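Local coordinates for S-adenosylmethionine dependent methyltransferase (Mesorhizobium loti, PDB 3BKW), which probably transfers methyl groups from S-adenosylmethionine, as its family generally does, at residues H146-A151 / L231-F236. Sequence-based numbering, arbitrary orientation.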
loop_
_atom_site.group_PDB
_atom_site.type_symbol
_atom_site.label_atom_id
_atom_site.label_comp_id
_atom_site.label_asym_id
_atom_site.label_seq_id
_atom_site.Cartn_x
_atom_site.Cartn_y
_atom_site.Cartn_z
ATOM N N HIS A 146 10.912 1.186 3.573
ATOM C CA HIS A 146 9.625 0.487 3.720
ATOM C C HIS A 146 9.333 0.274 5.213
ATOM O O HIS A 146 10.269 0.056 5.987
ATOM C CB HIS A 146 9.729 -0.874 3.019
ATOM C CG HIS A 146 8.418 -1.548 2.789
ATOM N ND1 HIS A 146 7.709 -2.175 3.791
ATOM C CD2 HIS A 146 7.709 -1.737 1.651
ATOM C CE1 HIS A 146 6.604 -2.692 3.287
ATOM N NE2 HIS A 146 6.579 -2.442 1.991
ATOM N N PRO A 147 8.044 0.385 5.631
ATOM C CA PRO A 147 7.773 0.108 7.049
ATOM C C PRO A 147 8.176 -1.297 7.573
ATOM O O PRO A 147 8.474 -1.447 8.752
ATOM C CB PRO A 147 6.261 0.411 7.177
ATOM C CG PRO A 147 5.742 0.331 5.810
ATOM C CD PRO A 147 6.824 0.801 4.914
ATOM N N ILE A 148 8.201 -2.323 6.716
ATOM C CA ILE A 148 8.709 -3.646 7.120
ATOM C C ILE A 148 10.170 -3.526 7.577
ATOM O O ILE A 148 10.567 -4.127 8.560
ATOM C CB ILE A 148 8.599 -4.680 5.990
ATOM C CG1 ILE A 148 7.138 -5.103 5.843
ATOM C CG2 ILE A 148 9.499 -5.920 6.286
ATOM C CD1 ILE A 148 6.850 -5.924 4.624
ATOM N N TYR A 149 10.951 -2.743 6.837
ATOM C CA TYR A 149 12.338 -2.492 7.147
ATOM C C TYR A 149 12.508 -1.593 8.381
ATOM O O TYR A 149 13.408 -1.837 9.204
ATOM C CB TYR A 149 13.032 -1.894 5.913
ATOM C CG TYR A 149 14.510 -1.676 6.078
ATOM C CD1 TYR A 149 15.422 -2.716 5.891
ATOM C CD2 TYR A 149 15.006 -0.415 6.406
ATOM C CE1 TYR A 149 16.807 -2.504 6.052
ATOM C CE2 TYR A 149 16.375 -0.194 6.584
ATOM C CZ TYR A 149 17.273 -1.240 6.383
ATOM O OH TYR A 149 18.625 -1.026 6.564
HETATM N N MSE A 150 11.677 -0.565 8.517
HETATM C CA MSE A 150 11.775 0.386 9.641
HETATM C C MSE A 150 11.182 -0.075 10.969
HETATM O O MSE A 150 11.604 0.389 12.023
HETATM C CB MSE A 150 11.077 1.703 9.287
HETATM C CG MSE A 150 11.696 2.450 8.137
HETATM SE SE MSE A 150 10.898 4.222 7.978
HETATM C CE MSE A 150 9.035 3.686 7.499
ATOM N N ALA A 151 10.168 -0.934 10.916
ATOM C CA ALA A 151 9.436 -1.363 12.121
ATOM C C ALA A 151 10.227 -1.940 13.298
ATOM O O ALA A 151 10.024 -1.510 14.428
ATOM C CB ALA A 151 8.338 -2.372 11.744
ATOM N N LEU A 231 14.594 -10.453 -1.965
ATOM C CA LEU A 231 13.342 -11.192 -2.244
ATOM C C LEU A 231 12.526 -11.509 -0.985
ATOM O O LEU A 231 11.298 -11.678 -1.058
ATOM C CB LEU A 231 13.612 -12.492 -3.002
ATOM C CG LEU A 231 14.226 -12.324 -4.402
ATOM C CD1 LEU A 231 14.410 -13.699 -5.043
ATOM C CD2 LEU A 231 13.390 -11.445 -5.307
ATOM N N ASP A 232 13.182 -11.568 0.171
ATOM C CA ASP A 232 12.519 -11.933 1.424
ATOM C C ASP A 232 11.774 -10.810 2.111
ATOM O O ASP A 232 10.739 -11.059 2.718
ATOM C CB ASP A 232 13.503 -12.608 2.374
ATOM C CG ASP A 232 13.864 -13.997 1.912
ATOM O OD1 ASP A 232 12.958 -14.762 1.507
ATOM O OD2 ASP A 232 15.043 -14.335 1.992
ATOM N N ARG A 233 12.302 -9.594 2.028
ATOM C CA ARG A 233 11.633 -8.440 2.597
ATOM C C ARG A 233 12.042 -7.169 1.842
ATOM O O ARG A 233 13.198 -7.052 1.463
ATOM C CB ARG A 233 11.941 -8.317 4.099
ATOM C CG ARG A 233 13.401 -8.009 4.452
ATOM C CD ARG A 233 13.623 -6.522 4.719
ATOM N NE ARG A 233 15.026 -6.276 5.003
ATOM C CZ ARG A 233 15.985 -6.103 4.102
ATOM N NH1 ARG A 233 15.732 -6.139 2.810
ATOM N NH2 ARG A 233 17.242 -5.918 4.516
ATOM N N PRO A 234 11.113 -6.219 1.689
ATOM C CA PRO A 234 11.432 -4.997 0.973
ATOM C C PRO A 234 12.161 -3.975 1.838
ATOM O O PRO A 234 11.766 -3.743 2.987
ATOM C CB PRO A 234 10.057 -4.460 0.583
ATOM C CG PRO A 234 9.157 -4.906 1.650
ATOM C CD PRO A 234 9.711 -6.223 2.144
HETATM N N MSE A 235 13.214 -3.376 1.294
HETATM C CA MSE A 235 13.895 -2.279 1.954
HETATM C C MSE A 235 13.184 -0.954 1.667
HETATM O O MSE A 235 13.220 -0.049 2.513
HETATM C CB MSE A 235 15.344 -2.155 1.501
HETATM C CG MSE A 235 16.136 -1.158 2.294
HETATM SE SE MSE A 235 18.015 -1.273 1.893
HETATM C CE MSE A 235 18.329 -3.061 2.498
ATOM N N PHE A 236 12.569 -0.839 0.481
ATOM C CA PHE A 236 12.000 0.432 0.027
ATOM C C PHE A 236 10.565 0.383 -0.425
ATOM O O PHE A 236 10.099 -0.623 -0.954
ATOM C CB PHE A 236 12.820 0.981 -1.153
ATOM C CG PHE A 236 14.291 1.063 -0.891
ATOM C CD1 PHE A 236 14.751 1.892 0.121
ATOM C CD2 PHE A 236 15.206 0.357 -1.667
ATOM C CE1 PHE A 236 16.125 2.002 0.384
ATOM C CE2 PHE A 236 16.576 0.461 -1.412
ATOM C CZ PHE A 236 17.024 1.283 -0.377
#
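Pro-234 lays its CG over the centre of one face of the His-146 imidazole, a CH-pi contact 3.5 Å from the ring centroid, while Ile-148 N and Phe-236 O sit at the edge in the ring plane. The Tyr-149 ring takes Met-235 CG over one face and Arg-233 NE at its edge; the guanidinium, turned 78° from the phenol, meets Tyr-149 CD1 toward the rim of one face, while Glu-230 holds NH1 in a salt bridge. In this Rossmann-like methyltransferase fold His-146, the N-cap of short helix 147-150, joins the end of strand 138-145 to the loop entering antiparallel strand 236-242. With CG anti to the backbone N (chi1 -166°), His-146 brings ND1 back to accept the capping bond from Ile-148 N at 3.0 Å, and NE2 hydrogen-bonds to Glu-213. An alanine here would probably leave Ile-148 N without its capping acceptor, Glu-213 without its mate and Pro-234 CG without a ring to lie on. Ile-148 CD1 packs 3.8 Å from Pro-234 CD, and Tyr-172 of the second subunit packs on both residues. Selenomethionine Met-235 bends at its last torsion, bringing CE to 3.9 Å from Tyr-149 CE1. Met-235 O accepts from His-146 N at 2.8 Å, nearly straight at 172°.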